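Gamma-butyrobetaine hydroxylase-like N-terminal domain-containing protein (Acidithiobacillus ferrooxidans, PDB 3LUU) is of unknown function but binds a zinc ion and belongs to a family related to the N-terminal domain of gamma-butyrobetaine hydroxylase. Local coordinates at residues F35-L38 with R39-P43. Residues are numbered along the deposited sequence; the frame is centred on the assembly and turned at random.
With ZN (zinc ion), chain B.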
loop_
_atom_site.group_PDB
_atom_site.type_symbol
_atom_site.label_atom_id
_atom_site.label_comp_id
_atom_site.label_asym_id
_atom_site.label_seq_id
_atom_site.Cartn_x
_atom_site.Cartn_y
_atom_site.Cartn_z
ATOM N N PHE A 35 0.941 3.432 6.438
ATOM C CA PHE A 35 0.066 2.300 6.765
ATOM C C PHE A 35 -1.380 2.751 6.970
ATOM O O PHE A 35 -2.324 2.072 6.545
ATOM C CB PHE A 35 0.590 1.614 8.032
ATOM C CG PHE A 35 1.910 0.877 7.845
ATOM C CD1 PHE A 35 2.461 0.656 6.590
ATOM C CD2 PHE A 35 2.570 0.329 8.931
ATOM C CE1 PHE A 35 3.645 -0.035 6.430
ATOM C CE2 PHE A 35 3.776 -0.388 8.749
ATOM C CZ PHE A 35 4.285 -0.572 7.490
ATOM N N GLU A 36 -1.549 3.887 7.649
ATOM C CA GLU A 36 -2.866 4.451 7.904
ATOM C C GLU A 36 -3.612 4.721 6.611
ATOM O O GLU A 36 -4.756 4.357 6.477
ATOM C CB GLU A 36 -2.736 5.762 8.646
ATOM C CG GLU A 36 -4.073 6.427 8.945
ATOM C CD GLU A 36 -3.938 7.847 9.496
ATOM O OE1 GLU A 36 -2.929 8.539 9.207
ATOM O OE2 GLU A 36 -4.861 8.258 10.240
ATOM N N HIS A 37 -2.956 5.429 5.696
ATOM C CA HIS A 37 -3.526 5.768 4.391
ATOM C C HIS A 37 -3.939 4.518 3.621
ATOM O O HIS A 37 -5.067 4.428 3.126
ATOM C CB HIS A 37 -2.513 6.615 3.623
ATOM C CG HIS A 37 -3.035 7.239 2.369
ATOM N ND1 HIS A 37 -2.206 7.865 1.467
ATOM C CD2 HIS A 37 -4.284 7.359 1.875
ATOM C CE1 HIS A 37 -2.922 8.336 0.468
ATOM N NE2 HIS A 37 -4.182 8.034 0.687
ATOM N N LEU A 38 -3.054 3.531 3.590
ATOM C CA LEU A 38 -3.350 2.265 2.924
ATOM C C LEU A 38 -4.599 1.582 3.531
ATOM O O LEU A 38 -5.481 1.074 2.822
ATOM C CB LEU A 38 -2.123 1.334 2.994
ATOM C CG LEU A 38 -0.898 1.747 2.166
ATOM C CD1 LEU A 38 0.327 1.023 2.685
ATOM C CD2 LEU A 38 -1.118 1.459 0.686
ATOM N N ARG A 39 -4.683 1.600 4.849
ATOM C CA ARG A 39 -5.812 0.990 5.518
ATOM C C ARG A 39 -7.116 1.721 5.222
ATOM O O ARG A 39 -8.137 1.085 4.947
ATOM C CB ARG A 39 -5.530 0.902 7.028
ATOM C CG ARG A 39 -6.636 0.272 7.868
ATOM C CD ARG A 39 -6.962 -1.129 7.435
ATOM N NE ARG A 39 -8.150 -1.615 8.106
ATOM C CZ ARG A 39 -9.398 -1.491 7.654
ATOM N NH1 ARG A 39 -9.658 -0.894 6.507
ATOM N NH2 ARG A 39 -10.406 -1.969 8.367
ATOM N N VAL A 40 -7.116 3.047 5.292
ATOM C CA VAL A 40 -8.387 3.762 5.107
ATOM C C VAL A 40 -8.810 3.770 3.646
ATOM O O VAL A 40 -9.978 3.938 3.364
ATOM C CB VAL A 40 -8.395 5.174 5.734
ATOM C CG1 VAL A 40 -8.033 5.088 7.236
ATOM C CG2 VAL A 40 -7.464 6.071 5.062
ATOM N N GLU A 41 -7.862 3.595 2.729
ATOM C CA GLU A 41 -8.146 3.395 1.274
ATOM C C GLU A 41 -8.136 1.936 0.825
ATOM O O GLU A 41 -8.061 1.673 -0.360
ATOM C CB GLU A 41 -7.050 4.050 0.433
ATOM C CG GLU A 41 -6.823 5.495 0.696
ATOM C CD GLU A 41 -7.661 6.336 -0.171
ATOM O OE1 GLU A 41 -8.747 5.830 -0.521
ATOM O OE2 GLU A 41 -7.217 7.466 -0.509
ATOM N N CYS A 42 -8.138 0.994 1.752
ATOM C CA CYS A 42 -8.113 -0.427 1.423
ATOM C C CYS A 42 -9.276 -0.791 0.490
ATOM O O CYS A 42 -10.419 -0.692 0.923
ATOM C CB CYS A 42 -8.196 -1.234 2.718
ATOM S SG CYS A 42 -8.148 -3.012 2.493
ATOM N N PRO A 43 -8.999 -1.205 -0.786
ATOM C CA PRO A 43 -10.093 -1.504 -1.739
ATOM C C PRO A 43 -11.078 -2.510 -1.150
ATOM O O PRO A 43 -12.275 -2.461 -1.453
ATOM C CB PRO A 43 -9.369 -2.094 -2.955
ATOM C CG PRO A 43 -7.991 -1.670 -2.827
ATOM C CD PRO A 43 -7.714 -1.640 -1.351
HETATM ZN ZN ZN B . -5.742 8.839 -0.345
#
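H37, in the short helix 35-40, and E41, the first residue past it, form a metal-binding i, i+4 pair, and together they hold a zinc ion from the same side of the helix. NE2 of H37 bonds the zinc at 2.0 Å, and OE2 of E41 bonds it at an equal 2.0 Å. With both atoms spent on the metal, the 3.3 Å between H37 NE2 and E41 OE2 is a gap between two ligands and no hydrogen bond. OE2 lies at the edge of the imidazole, near its plane, while the carboxylate plane is turned 38° from the ring. The C-terminal residue E101, through its O and OXT, completes the site seen in the crystal.

Beneath the metal, the backbone is satisfied in plain alpha-helical fashion. R39 N donates to F35 O at 2.9 Å, V40 N to E36 O, and E41 N to H37 O. At the helix start, H37 N is taken by T34 OG1; past its end, C42 N donates to R39 O and E41 O accepts from Y94 OH. R39 sends its guanidinium away to a salt bridge with D83. Chi1 of E41 (-56°) sets its CG 3.4 Å from H37 CD2, and the bend at chi2 (-90°) then swings the carboxylate round to the zinc.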